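Local coordinates for uncharacterized protein (Archaeoglobus fulgidus, PDB 3LOT) that probably cleaves beta-keto acids such as 3-keto-5-aminohexanoate, with a zinc ion bound in a TIM-barrel fold, at residues L249-G254 against R285-L290. Residues are numbered along the deposited sequence; the frame is centred on the assembly and turned at random.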
ATOM      1  N   LEU D 249       0.012  14.079   9.912  1.00 11.47           N
ATOM      2  CA  LEU D 249       0.004  12.677   9.512  1.00 11.02           C
ATOM      3  C   LEU D 249       0.972  11.832  10.375  1.00 10.96           C
ATOM      4  O   LEU D 249       0.594  10.783  10.929  1.00 10.29           O
ATOM      5  CB  LEU D 249       0.367  12.547   8.032  1.00 10.05           C
ATOM      6  CG  LEU D 249       0.471  11.154   7.429  1.00 10.46           C
ATOM      7  CD1 LEU D 249      -0.919  10.383   7.558  1.00 11.23           C
ATOM      8  CD2 LEU D 249       0.925  11.262   5.940  1.00  9.68           C
ATOM      9  N   ALA D 250       2.202  12.306  10.483  1.00 11.18           N
ATOM     10  CA  ALA D 250       3.247  11.603  11.252  1.00 11.76           C
ATOM     11  C   ALA D 250       2.760  11.355  12.673  1.00 12.10           C
ATOM     12  O   ALA D 250       2.821  10.231  13.148  1.00 12.77           O
ATOM     13  CB  ALA D 250       4.569  12.372  11.248  1.00 10.54           C
ATOM     14  N   VAL D 251       2.243  12.393  13.337  1.00 13.92           N
ATOM     15  CA  VAL D 251       1.744  12.251  14.709  1.00 13.88           C
ATOM     16  C   VAL D 251       0.604  11.240  14.791  1.00 13.86           C
ATOM     17  O   VAL D 251       0.535  10.446  15.722  1.00 13.20           O
ATOM     18  CB  VAL D 251       1.363  13.617  15.324  1.00 15.09           C
ATOM     19  CG1 VAL D 251       0.635  13.446  16.668  1.00 12.59           C
ATOM     20  CG2 VAL D 251       2.634  14.437  15.540  1.00 13.79           C
ATOM     21  N   ILE D 252      -0.293  11.266  13.802  1.00 12.89           N
ATOM     22  CA  ILE D 252      -1.412  10.348  13.771  1.00 12.23           C
ATOM     23  C   ILE D 252      -0.850   8.897  13.662  1.00 12.12           C
ATOM     24  O   ILE D 252      -1.411   7.950  14.225  1.00 11.89           O
ATOM     25  CB  ILE D 252      -2.367  10.690  12.598  1.00 12.62           C
ATOM     26  CG1 ILE D 252      -3.137  11.983  12.908  1.00 12.52           C
ATOM     27  CG2 ILE D 252      -3.361   9.535  12.310  1.00 10.89           C
ATOM     28  CD1 ILE D 252      -3.763  12.605  11.716  1.00 13.23           C
HETATM   29  N   MSE D 253       0.248   8.740  12.947  1.00 11.82           N
HETATM   30  CA  MSE D 253       0.858   7.427  12.722  1.00 12.47           C
HETATM   31  C   MSE D 253       1.770   7.041  13.868  1.00 13.33           C
HETATM   32  O   MSE D 253       2.429   6.027  13.799  1.00 14.91           O
HETATM   33  CB  MSE D 253       1.681   7.424  11.431  1.00 12.80           C
HETATM   34  CG  MSE D 253       0.864   7.604  10.156  1.00 10.18           C
HETATM   35 SE   MSE D 253       1.914   7.932   8.601  0.75  9.32          SE
HETATM   36  CE  MSE D 253       3.127   6.408   8.684  1.00 12.51           C
ATOM     37  N   GLY D 254       1.868   7.850  14.895  1.00 13.45           N
ATOM     38  CA  GLY D 254       2.667   7.472  16.061  1.00 14.48           C
ATOM     39  C   GLY D 254       4.105   7.962  15.975  1.00 14.13           C
ATOM     40  O   GLY D 254       4.885   7.668  16.869  1.00 15.32           O
ATOM     41  N   ARG D 285      -0.089  23.123  19.209  1.00 12.69           N
ATOM     42  CA  ARG D 285      -1.543  23.168  19.270  1.00 11.47           C
ATOM     43  C   ARG D 285      -2.171  21.918  18.653  1.00 11.65           C
ATOM     44  O   ARG D 285      -3.107  21.361  19.229  1.00 10.74           O
ATOM     45  CB  ARG D 285      -2.071  24.428  18.590  1.00 11.52           C
ATOM     46  CG  ARG D 285      -1.849  25.694  19.427  1.00 11.94           C
ATOM     47  CD  ARG D 285      -2.713  26.833  18.928  1.00 12.08           C
ATOM     48  NE  ARG D 285      -2.381  27.223  17.562  1.00 13.56           N
ATOM     49  CZ  ARG D 285      -1.429  28.095  17.212  1.00 16.37           C
ATOM     50  NH1 ARG D 285      -0.665  28.700  18.109  1.00 15.21           N
ATOM     51  NH2 ARG D 285      -1.229  28.364  15.936  1.00 14.81           N
ATOM     52  N   ILE D 286      -1.656  21.468  17.503  1.00 10.05           N
ATOM     53  CA  ILE D 286      -2.234  20.307  16.821  1.00 11.22           C
ATOM     54  C   ILE D 286      -1.938  19.042  17.642  1.00 11.44           C
ATOM     55  O   ILE D 286      -2.811  18.213  17.872  1.00 13.70           O
ATOM     56  CB  ILE D 286      -1.632  20.188  15.377  1.00 11.08           C
ATOM     57  CG1 ILE D 286      -2.097  21.384  14.514  1.00 11.59           C
ATOM     58  CG2 ILE D 286      -1.994  18.843  14.729  1.00  7.77           C
ATOM     59  CD1 ILE D 286      -1.300  21.489  13.175  1.00 12.00           C
ATOM     60  N   VAL D 287      -0.704  18.901  18.102  1.00 12.02           N
ATOM     61  CA  VAL D 287      -0.341  17.759  18.925  1.00 12.39           C
ATOM     62  C   VAL D 287      -1.317  17.673  20.115  1.00 12.63           C
ATOM     63  O   VAL D 287      -1.776  16.611  20.471  1.00 13.93           O
ATOM     64  CB  VAL D 287       1.128  17.877  19.429  1.00 12.12           C
ATOM     65  CG1 VAL D 287       1.403  16.983  20.642  1.00 11.32           C
ATOM     66  CG2 VAL D 287       2.109  17.580  18.275  1.00 11.87           C
ATOM     67  N   LYS D 288      -1.640  18.801  20.730  1.00 13.35           N
ATOM     68  CA  LYS D 288      -2.506  18.785  21.890  1.00 13.39           C
ATOM     69  C   LYS D 288      -3.966  18.487  21.553  1.00 13.87           C
ATOM     70  O   LYS D 288      -4.646  17.804  22.333  1.00 12.50           O
ATOM     71  CB  LYS D 288      -2.364  20.091  22.685  1.00 14.50           C
ATOM     72  CG  LYS D 288      -1.042  20.182  23.443  1.00 14.29           C
ATOM     73  CD  LYS D 288      -0.913  21.559  24.132  1.00 15.96           C
ATOM     74  CE  LYS D 288       0.410  21.732  24.897  1.00 13.73           C
ATOM     75  NZ  LYS D 288       0.509  23.151  25.357  1.00 15.30           N
ATOM     76  N   GLU D 289      -4.457  18.966  20.406  1.00 13.39           N
ATOM     77  CA  GLU D 289      -5.789  18.567  19.985  1.00 14.59           C
ATOM     78  C   GLU D 289      -5.900  17.060  19.796  1.00 14.56           C
ATOM     79  O   GLU D 289      -6.947  16.479  20.063  1.00 15.76           O
ATOM     80  CB  GLU D 289      -6.237  19.275  18.696  1.00 14.60           C
ATOM     81  CG  GLU D 289      -6.539  20.726  18.876  1.00 15.47           C
ATOM     82  CD  GLU D 289      -7.716  21.041  19.811  1.00 16.33           C
ATOM     83  OE1 GLU D 289      -8.436  20.147  20.295  1.00 19.16           O
ATOM     84  OE2 GLU D 289      -7.910  22.242  20.059  1.00 18.18           O
ATOM     85  N   LEU D 290      -4.821  16.428  19.377  1.00 14.87           N
ATOM     86  CA  LEU D 290      -4.842  14.995  19.185  1.00 15.39           C
ATOM     87  C   LEU D 290      -4.571  14.240  20.484  1.00 15.46           C
ATOM     88  O   LEU D 290      -4.318  13.069  20.434  1.00 16.12           O
ATOM     89  CB  LEU D 290      -3.859  14.604  18.107  1.00 15.31           C
ATOM     90  CG  LEU D 290      -4.183  15.093  16.690  1.00 14.86           C
ATOM     91  CD1 LEU D 290      -2.984  14.785  15.749  1.00 12.34           C
ATOM     92  CD2 LEU D 290      -5.508  14.516  16.167  1.00 14.78           C
TER
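Val251 and Val287 bring the C-terminal ends of helices 243-252 and 276-289 together, with their CA atoms 7.2 Å apart. Ile252 and Leu290 form the next backbone pair, at 7.9 Å between CA atoms. Both helices stop here. Gly254 ends the first with positive phi in a Schellman motif, and its N bonds back to Val251 O. Leu290 is the first residue beyond the second helix.

Val251 points toward the other helix and uses both methyls. Its CG2 meets Val287 CG2 at 4.2 Å, and the two side chains cross at about a right angle. Val251 CG1 lies 4.0 Å from Leu290 CD1. The chi1 of 171° sets CG1 of Val251 anti to the backbone N and CG2 beside it, which sends the branches to different partners. Leu290 likewise points toward helix 243-252. Leu290 CD1 also lies 4.0 Å from Ile252 CG1, so one methyl bridges two consecutive residues.

Lys292 packs against both Val251 and Val287. Met253 faces away from the contact and packs on helix 213-226, while Ala250, on a flank of its helix, meets strand 232-238 of the barrel. Leu290 also packs on Thr248 of the second subunit, and Glu289 forms salt bridges to Arg285 and Lys282 of that subunit.

The contact is small, burying 159 Å² in all. It lies away from the zinc site. Only aliphatic carbons meet between the two segments, so van der Waals packing and the hydrophobic effect join these helix ends, without directional polar bonds.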